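Local coordinates for magnetosome protein MamA (PDB 3AS8) that probably serves as a tetratricopeptide-repeat scaffold at the magnetosome, recognising copies of itself to build larger protein complexes, at residues 121-127 and 153-157; 142-148 and 169-174. One frame throughout, in Å; residues are numbered along the deposited sequence.

Contact 1: residues 121-127 and 153-157; sequences DNLGRFD and SYEQM
Asp121 meets Ser153 and Gln156 chiefly through OD2. Its CG lies anti to the backbone N (chi1 178°), which carries the carboxylate across to helix 144-156. OD2 takes a hydrogen bond from Ser153 OG at 2.7 Å on its anti lone pair. Gln156 NE2 adds a weak, bent bond to OD2 and a long, weak one to OD1. The firmer polar partner of NE2 is Tyr152 O, within its own helix. A water bridges Asp121 O and Gln156 OE1, the latter 2.7 Å from it. Helix 110-122 then ends in a Schellman motif, with Gly124 at positive phi and Gly124 N bonded to Asp121 O. This is the tight turn between helices 110-122 and 126-139, in a chain of tetratricopeptide-repeat type, and it meets the C-terminal end of helix 144-156. Beyond the turn, Phe126 has the most surface buried of the residues in this contact. Gln156 CB sits over one ring face, 3.9 Å from the centroid, in a CH-pi contact. Gly124 O lies over the opposite face, toward the rim. Met157 CG packs on Phe126 CB at 3.7 Å, the two side chains running past each other in opposite directions. At the exposed margin, Asp127 OD1 comes to 3.5 Å from Met157 CE.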
ATOM      1  N   ASP A 121       6.008   5.126 -12.326  1.00 20.03           N
ATOM      2  CA  ASP A 121       6.586   4.491 -13.496  1.00 21.81           C
ATOM      3  C   ASP A 121       5.500   4.004 -14.448  1.00 23.05           C
ATOM      4  O   ASP A 121       5.592   4.175 -15.696  1.00 23.74           O
ATOM      5  CB  ASP A 121       7.522   3.355 -13.121  1.00 23.33           C
ATOM      6  CG  ASP A 121       8.106   2.642 -14.338  1.00 28.20           C
ATOM      7  OD1 ASP A 121       7.347   1.941 -15.022  1.00 32.04           O
ATOM      8  OD2 ASP A 121       9.336   2.768 -14.608  1.00 32.17           O
ATOM      9  N   ASN A 122       4.451   3.412 -13.879  1.00 22.53           N
ATOM     10  CA  ASN A 122       3.335   2.932 -14.714  1.00 23.58           C
ATOM     11  C   ASN A 122       2.597   4.001 -15.423  1.00 22.91           C
ATOM     12  O   ASN A 122       2.109   3.749 -16.545  1.00 24.91           O
ATOM     13  CB  ASN A 122       2.368   2.020 -13.952  1.00 23.32           C
ATOM     14  CG  ASN A 122       2.938   0.628 -13.838  1.00 26.70           C
ATOM     15  OD1 ASN A 122       2.935  -0.075 -14.819  1.00 32.96           O
ATOM     16  ND2 ASN A 122       3.553   0.277 -12.685  1.00 26.43           N
ATOM     17  N   LEU A 123       2.563   5.179 -14.829  1.00 24.92           N
ATOM     18  CA  LEU A 123       1.942   6.329 -15.384  1.00 25.33           C
ATOM     19  C   LEU A 123       2.834   7.071 -16.361  1.00 25.16           C
ATOM     20  O   LEU A 123       2.432   8.152 -16.822  1.00 25.88           O
ATOM     21  CB  LEU A 123       1.503   7.283 -14.276  1.00 26.38           C
ATOM     22  CG  LEU A 123       0.373   6.788 -13.346  1.00 29.43           C
ATOM     23  CD1 LEU A 123       0.185   7.604 -12.022  1.00 25.67           C
ATOM     24  CD2 LEU A 123      -0.925   6.795 -14.188  1.00 30.54           C
ATOM     25  N   GLY A 124       4.034   6.547 -16.626  1.00 23.70           N
ATOM     26  CA  GLY A 124       4.953   7.191 -17.555  1.00 26.02           C
ATOM     27  C   GLY A 124       5.712   8.413 -17.000  1.00 26.57           C
ATOM     28  O   GLY A 124       6.369   9.096 -17.765  1.00 26.13           O
ATOM     29  N   ARG A 125       5.680   8.620 -15.672  1.00 25.27           N
ATOM     30  CA  ARG A 125       6.364   9.701 -14.972  1.00 25.08           C
ATOM     31  C   ARG A 125       7.736   9.159 -14.493  1.00 24.47           C
ATOM     32  O   ARG A 125       7.962   8.946 -13.299  1.00 22.85           O
ATOM     33  CB  ARG A 125       5.477  10.145 -13.789  1.00 27.69           C
ATOM     34  CG  ARG A 125       4.178  10.764 -14.286  1.00 31.10           C
ATOM     35  CD  ARG A 125       3.267  11.433 -13.253  1.00 37.46           C
ATOM     36  NE  ARG A 125       2.626  12.626 -13.829  0.50 41.74           N
ATOM     37  CZ  ARG A 125       1.534  12.642 -14.605  0.50 45.52           C
ATOM     38  NH1 ARG A 125       0.906  11.521 -14.954  0.50 46.50           N
ATOM     39  NH2 ARG A 125       1.063  13.804 -15.034  0.50 46.88           N
ATOM     40  N   PHE A 126       8.634   8.931 -15.435  1.00 22.07           N
ATOM     41  CA  PHE A 126       9.847   8.163 -15.136  1.00 22.25           C
ATOM     42  C   PHE A 126      10.822   8.899 -14.217  1.00 21.87           C
ATOM     43  O   PHE A 126      11.393   8.278 -13.367  1.00 19.44           O
ATOM     44  CB  PHE A 126      10.512   7.694 -16.414  1.00 22.55           C
ATOM     45  CG  PHE A 126       9.575   6.852 -17.306  1.00 24.53           C
ATOM     46  CD1 PHE A 126       9.058   5.657 -16.845  1.00 25.48           C
ATOM     47  CD2 PHE A 126       9.284   7.235 -18.595  1.00 28.49           C
ATOM     48  CE1 PHE A 126       8.232   4.886 -17.626  1.00 26.46           C
ATOM     49  CE2 PHE A 126       8.449   6.440 -19.422  1.00 29.53           C
ATOM     50  CZ  PHE A 126       7.941   5.275 -18.914  1.00 28.95           C
ATOM     51  N   ASP A 127      10.966  10.217 -14.380  1.00 23.84           N
ATOM     52  CA  ASP A 127      11.911  10.998 -13.553  1.00 25.24           C
ATOM     53  C   ASP A 127      11.384  11.043 -12.143  1.00 22.60           C
ATOM     54  O   ASP A 127      12.131  10.848 -11.216  1.00 19.76           O
ATOM     55  CB  ASP A 127      12.106  12.409 -14.080  1.00 27.24           C
ATOM     56  CG  ASP A 127      13.073  12.452 -15.287  1.00 32.68           C
ATOM     57  OD1 ASP A 127      14.106  11.819 -15.202  1.00 35.73           O
ATOM     58  OD2 ASP A 127      12.757  13.068 -16.308  1.00 43.26           O
ATOM     59  N   SER A 153      13.310   2.331 -15.375  1.00 18.03           N
ATOM     60  CA  SER A 153      12.710   3.625 -15.627  1.00 18.29           C
ATOM     61  C   SER A 153      13.671   4.416 -16.571  1.00 17.50           C
ATOM     62  O   SER A 153      13.255   5.052 -17.514  1.00 17.23           O
ATOM     63  CB  SER A 153      12.503   4.349 -14.319  1.00 18.75           C
ATOM     64  OG  SER A 153      11.513   3.798 -13.438  1.00 19.16           O
ATOM     65  N   TYR A 154      14.972   4.342 -16.302  1.00 17.17           N
ATOM     66  CA  TYR A 154      15.926   4.991 -17.154  1.00 17.19           C
ATOM     67  C   TYR A 154      15.823   4.428 -18.578  1.00 18.71           C
ATOM     68  O   TYR A 154      15.789   5.191 -19.546  1.00 18.56           O
ATOM     69  CB  TYR A 154      17.321   4.887 -16.606  1.00 16.17           C
ATOM     70  CG  TYR A 154      17.777   5.938 -15.589  1.00 16.96           C
ATOM     71  CD1 TYR A 154      17.795   7.309 -15.885  1.00 17.68           C
ATOM     72  CD2 TYR A 154      18.313   5.537 -14.386  1.00 20.00           C
ATOM     73  CE1 TYR A 154      18.260   8.258 -14.937  1.00 19.63           C
ATOM     74  CE2 TYR A 154      18.770   6.431 -13.469  1.00 19.46           C
ATOM     75  CZ  TYR A 154      18.740   7.803 -13.736  1.00 15.92           C
ATOM     76  OH  TYR A 154      19.219   8.593 -12.749  1.00 21.45           O
ATOM     77  N   GLU A 155      15.768   3.098 -18.721  1.00 18.62           N
ATOM     78  CA  GLU A 155      15.765   2.500 -20.037  1.00 20.70           C
ATOM     79  C   GLU A 155      14.575   2.954 -20.843  1.00 20.60           C
ATOM     80  O   GLU A 155      14.710   3.168 -22.026  1.00 22.44           O
ATOM     81  CB  GLU A 155      15.827   0.981 -19.908  1.00 22.58           C
ATOM     82  CG  GLU A 155      15.741   0.137 -21.160  1.00 25.21           C
ATOM     83  CD  GLU A 155      15.973  -1.358 -20.795  1.00 32.91           C
ATOM     84  OE1 GLU A 155      14.969  -2.136 -20.769  1.00 33.96           O
ATOM     85  OE2 GLU A 155      17.135  -1.743 -20.472  1.00 30.52           O
ATOM     86  N   GLN A 156      13.424   3.131 -20.193  1.00 22.05           N
ATOM     87  CA  GLN A 156      12.212   3.573 -20.814  1.00 22.75           C
ATOM     88  C   GLN A 156      12.304   5.004 -21.305  1.00 23.67           C
ATOM     89  O   GLN A 156      11.552   5.372 -22.214  1.00 23.87           O
ATOM     90  CB  GLN A 156      11.001   3.438 -19.861  1.00 24.70           C
ATOM     91  CG  GLN A 156      10.547   1.963 -19.671  1.00 25.29           C
ATOM     92  CD  GLN A 156       9.514   1.821 -18.583  1.00 29.12           C
ATOM     93  OE1 GLN A 156       8.317   1.786 -18.877  1.00 27.18           O
ATOM     94  NE2 GLN A 156       9.964   1.723 -17.321  1.00 22.83           N
ATOM     95  N   MET A 157      13.184   5.813 -20.727  1.00 24.10           N
ATOM     96  CA  MET A 157      13.460   7.119 -21.284  1.00 26.96           C
ATOM     97  C   MET A 157      14.553   7.076 -22.416  1.00 27.13           C
ATOM     98  O   MET A 157      14.895   8.108 -22.986  1.00 27.61           O
ATOM     99  CB  MET A 157      13.960   8.042 -20.190  1.00 27.29           C
ATOM    100  CG  MET A 157      12.873   8.289 -19.175  1.00 28.38           C
ATOM    101  SD  MET A 157      13.312   9.632 -18.083  1.00 33.07           S
ATOM    102  CE  MET A 157      14.381   8.798 -16.956  1.00 21.46           C
TER
HETATM  103  O   HOH W   1       5.842   2.222 -17.777  1.00 37.31           O

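Contact 2: residues 142-148 and 169-174; sequences NEGKVHR and KANELD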
ATOM      1  N   ASN A 142      20.341  -2.044   0.337  1.00 20.58           N
ATOM      2  CA  ASN A 142      20.691  -3.370  -0.153  0.50 21.01           C
ATOM      3  C   ASN A 142      19.496  -4.064  -0.869  1.00 21.09           C
ATOM      4  O   ASN A 142      19.585  -5.239  -1.241  1.00 20.82           O
ATOM      5  CB  ASN A 142      21.358  -4.256   0.935  0.50 22.17           C
ATOM      6  CG  ASN A 142      22.824  -3.913   1.155  0.50 21.88           C
ATOM      7  OD1 ASN A 142      23.370  -2.946   0.580  0.50 19.71           O
ATOM      8  ND2 ASN A 142      23.491  -4.716   1.992  0.50 27.07           N
ATOM      9  N   GLU A 143      18.448  -3.305  -1.159  1.00 19.38           N
ATOM     10  CA  GLU A 143      17.331  -3.816  -1.985  1.00 20.37           C
ATOM     11  C   GLU A 143      17.637  -3.726  -3.509  1.00 20.07           C
ATOM     12  O   GLU A 143      17.463  -2.685  -4.184  1.00 20.39           O
ATOM     13  CB  GLU A 143      15.992  -3.169  -1.622  1.00 20.34           C
ATOM     14  CG  GLU A 143      15.416  -3.559  -0.286  1.00 23.50           C
ATOM     15  CD  GLU A 143      14.367  -4.710  -0.295  1.00 31.55           C
ATOM     16  OE1 GLU A 143      14.140  -5.390  -1.336  1.00 33.42           O
ATOM     17  OE2 GLU A 143      13.765  -4.944   0.797  1.00 32.67           O
ATOM     18  N   GLY A 144      18.106  -4.845  -4.037  1.00 19.58           N
ATOM     19  CA  GLY A 144      18.249  -5.053  -5.462  1.00 20.90           C
ATOM     20  C   GLY A 144      17.075  -4.702  -6.351  1.00 20.77           C
ATOM     21  O   GLY A 144      17.275  -4.127  -7.413  1.00 20.75           O
ATOM     22  N   LYS A 145      15.842  -5.010  -5.907  1.00 18.91           N
ATOM     23  CA  LYS A 145      14.675  -4.718  -6.725  1.00 18.28           C
ATOM     24  C   LYS A 145      14.577  -3.207  -6.944  1.00 17.50           C
ATOM     25  O   LYS A 145      13.890  -2.767  -7.890  1.00 16.33           O
ATOM     26  CB  LYS A 145      13.361  -5.295  -6.121  1.00 19.16           C
ATOM     27  CG  LYS A 145      12.812  -4.552  -4.863  1.00 19.60           C
ATOM     28  CD  LYS A 145      11.505  -5.218  -4.327  1.00 21.58           C
ATOM     29  CE  LYS A 145      10.977  -4.506  -3.142  1.00 21.92           C
ATOM     30  NZ  LYS A 145       9.617  -4.993  -2.725  1.00 17.55           N
ATOM     31  N   VAL A 146      15.124  -2.390  -6.026  1.00 16.55           N
ATOM     32  CA  VAL A 146      14.965  -0.948  -6.187  1.00 15.84           C
ATOM     33  C   VAL A 146      15.925  -0.468  -7.311  1.00 16.96           C
ATOM     34  O   VAL A 146      15.560   0.332  -8.189  1.00 16.94           O
ATOM     35  CB  VAL A 146      15.189  -0.157  -4.881  1.00 17.53           C
ATOM     36  CG1 VAL A 146      14.954   1.412  -5.194  1.00 17.07           C
ATOM     37  CG2 VAL A 146      14.260  -0.657  -3.858  1.00 15.94           C
ATOM     38  N   HIS A 147      17.166  -0.944  -7.296  1.00 16.26           N
ATOM     39  CA  HIS A 147      18.051  -0.581  -8.434  1.00 17.01           C
ATOM     40  C   HIS A 147      17.497  -1.050  -9.772  1.00 18.31           C
ATOM     41  O   HIS A 147      17.663  -0.378 -10.784  1.00 18.10           O
ATOM     42  CB  HIS A 147      19.420  -1.174  -8.245  1.00 16.05           C
ATOM     43  CG  HIS A 147      20.284  -0.393  -7.295  1.00 15.76           C
ATOM     44  ND1 HIS A 147      20.954   0.747  -7.689  1.00 18.52           N
ATOM     45  CD2 HIS A 147      20.606  -0.591  -5.988  1.00 18.94           C
ATOM     46  CE1 HIS A 147      21.648   1.219  -6.666  1.00 23.06           C
ATOM     47  NE2 HIS A 147      21.443   0.427  -5.620  1.00 22.44           N
ATOM     48  N   ARG A 148      16.901  -2.236  -9.778  1.00 17.51           N
ATOM     49  CA  ARG A 148      16.305  -2.797 -10.988  0.50 18.48           C
ATOM     50  C   ARG A 148      15.165  -1.892 -11.482  1.00 18.01           C
ATOM     51  O   ARG A 148      15.077  -1.566 -12.652  1.00 16.77           O
ATOM     52  CB  ARG A 148      15.856  -4.229 -10.731  0.50 19.11           C
ATOM     53  CG  ARG A 148      15.247  -4.955 -11.907  0.50 20.22           C
ATOM     54  CD  ARG A 148      15.488  -6.498 -11.850  0.50 23.39           C
ATOM     55  NE  ARG A 148      16.718  -6.992 -11.175  0.50 20.27           N
ATOM     56  CZ  ARG A 148      17.863  -7.370 -11.765  0.50 22.19           C
ATOM     57  NH1 ARG A 148      18.051  -7.236 -13.065  0.50 26.46           N
ATOM     58  NH2 ARG A 148      18.866  -7.827 -11.027  0.50 21.18           N
ATOM     59  N   LYS A 169      24.322  -3.241 -10.292  1.00 19.09           N
ATOM     60  CA  LYS A 169      24.200  -3.210  -8.863  1.00 19.92           C
ATOM     61  C   LYS A 169      23.090  -4.114  -8.328  1.00 19.90           C
ATOM     62  O   LYS A 169      23.257  -4.797  -7.281  1.00 20.84           O
ATOM     63  CB  LYS A 169      23.945  -1.756  -8.413  1.00 21.46           C
ATOM     64  CG  LYS A 169      23.971  -1.583  -6.951  1.00 27.81           C
ATOM     65  CD  LYS A 169      25.333  -1.894  -6.383  1.00 30.52           C
ATOM     66  CE  LYS A 169      25.442  -1.349  -5.028  1.00 36.22           C
ATOM     67  NZ  LYS A 169      26.588  -1.980  -4.325  1.00 40.74           N
ATOM     68  N   ALA A 170      21.929  -4.072  -8.978  1.00 17.78           N
ATOM     69  CA  ALA A 170      20.827  -4.997  -8.673  1.00 18.47           C
ATOM     70  C   ALA A 170      21.290  -6.456  -8.711  1.00 20.19           C
ATOM     71  O   ALA A 170      20.944  -7.232  -7.804  1.00 20.61           O
ATOM     72  CB  ALA A 170      19.665  -4.796  -9.631  1.00 17.19           C
ATOM     73  N   ASN A 171      22.091  -6.824  -9.712  1.00 21.11           N
ATOM     74  CA  ASN A 171      22.548  -8.213  -9.787  1.00 24.35           C
ATOM     75  C   ASN A 171      23.482  -8.512  -8.607  1.00 25.12           C
ATOM     76  O   ASN A 171      23.426  -9.590  -8.055  1.00 26.22           O
ATOM     77  CB  ASN A 171      23.294  -8.538 -11.125  1.00 24.52           C
ATOM     78  CG  ASN A 171      22.398  -8.444 -12.342  1.00 24.41           C
ATOM     79  OD1 ASN A 171      21.187  -8.613 -12.242  1.00 30.72           O
ATOM     80  ND2 ASN A 171      22.971  -8.178 -13.479  1.00 24.33           N
ATOM     81  N   GLU A 172      24.400  -7.600  -8.297  1.00 25.77           N
ATOM     82  CA  GLU A 172      25.311  -7.767  -7.144  1.00 28.14           C
ATOM     83  C   GLU A 172      24.509  -7.934  -5.839  1.00 29.56           C
ATOM     84  O   GLU A 172      24.751  -8.857  -5.069  1.00 28.46           O
ATOM     85  CB  GLU A 172      26.304  -6.613  -7.109  1.00 29.07           C
ATOM     86  CG  GLU A 172      27.229  -6.486  -5.923  1.00 37.22           C
ATOM     87  CD  GLU A 172      28.253  -5.320  -6.114  1.00 42.79           C
ATOM     88  OE1 GLU A 172      27.813  -4.162  -6.284  1.00 45.07           O
ATOM     89  OE2 GLU A 172      29.494  -5.581  -6.132  1.00 49.30           O
ATOM     90  N   LEU A 173      23.508  -7.072  -5.640  1.00 28.53           N
ATOM     91  CA  LEU A 173      22.673  -7.159  -4.456  1.00 30.02           C
ATOM     92  C   LEU A 173      21.783  -8.413  -4.353  1.00 32.46           C
ATOM     93  O   LEU A 173      21.580  -8.933  -3.236  1.00 31.96           O
ATOM     94  CB  LEU A 173      21.810  -5.874  -4.308  1.00 29.51           C
ATOM     95  CG  LEU A 173      22.601  -4.573  -4.110  1.00 28.66           C
ATOM     96  CD1 LEU A 173      21.648  -3.321  -4.164  1.00 25.57           C
ATOM     97  CD2 LEU A 173      23.389  -4.610  -2.807  1.00 29.67           C
ATOM     98  N   ASP A 174      21.200  -8.852  -5.479  1.00 35.93           N
ATOM     99  CA  ASP A 174      20.339 -10.044  -5.508  1.00 38.48           C
ATOM    100  C   ASP A 174      21.112 -11.322  -5.187  1.00 39.39           C
ATOM    101  O   ASP A 174      20.562 -12.274  -4.594  1.00 41.46           O
ATOM    102  CB  ASP A 174      19.669 -10.207  -6.885  1.00 39.17           C
ATOM    103  CG  ASP A 174      18.465  -9.290  -7.071  1.00 42.47           C
ATOM    104  OD1 ASP A 174      18.005  -8.571  -6.142  1.00 47.74           O
ATOM    105  OD2 ASP A 174      17.954  -9.276  -8.191  1.00 47.48           O
TER
HETATM  106  O   HOH W   2      21.307  -7.363  -0.909  1.00 33.08           O
HETATM  107  O   HOH W   3      18.318  -7.650  -3.371  1.00 28.90           O
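Gly144 and Ala170 mark the close approach of the two helices, their CA atoms 4.1 Å apart. Ala170 CB presses against Gly144 O at 3.3 Å. Gly144 has no CB, which is consistent with this close approach. Leu173 CB packs on Gly144 CA, and its CD1 meets His147 CD2 at 3.4 Å. His147 has its CG anti to the carbonyl carbon (chi1 -80°), and its ring lies under the Lys169 side chain. Lys169 CG stands over the ring centre, 3.5 Å from the centroid, in a CH-pi contact. The ring's ND1 is hydrogen-bonded to His166, one turn earlier on helix 160-183. With an alanine here, Lys169 CG and Leu173 CD1 would probably face a gap and His166 would probably lose this partner. The helices run at 165° between the short segments, an antiparallel pairing consistent with the tetratricopeptide-repeat fold. The outer side is looser and polar. In one of the two conformers of Arg148, its NH2 gives Asn171 OD1 a straight hydrogen bond of 2.7 Å, in the guanidinium plane. In that conformer the same nitrogen forms a weaker salt bridge with Asp174 OD2 at 3.3 Å, while Ala170 CB covers one guanidinium face. Water fills in at the start of helix 144-156. One water donates to both Asn142 O and Leu173 O. Another accepts from Gly144 N and donates to Asp174 OD1, 2.9 Å away.

In the fold
Both contacts use helix 144-156, at different ends. Contact 2 takes its N-terminal turns and contact 1 its C-terminal turn. Their centres are 18 Å apart, and their nearest atoms are about 5 Å apart, without touching. Along the chain the segments alternate: 121-127, 142-148, 153-157, 169-174. Contact 1 faces back to the turn between helices 110-122 and 126-139. Contact 2 faces forward to helix 160-183. Helix 144-156 is thus tied to that preceding turn at one end and to its antiparallel partner at the other. This is consistent with the way helices stack in tetratricopeptide-repeat arrays. The centres of the contacts lie about 20 and 21 Å from the centre of the chain.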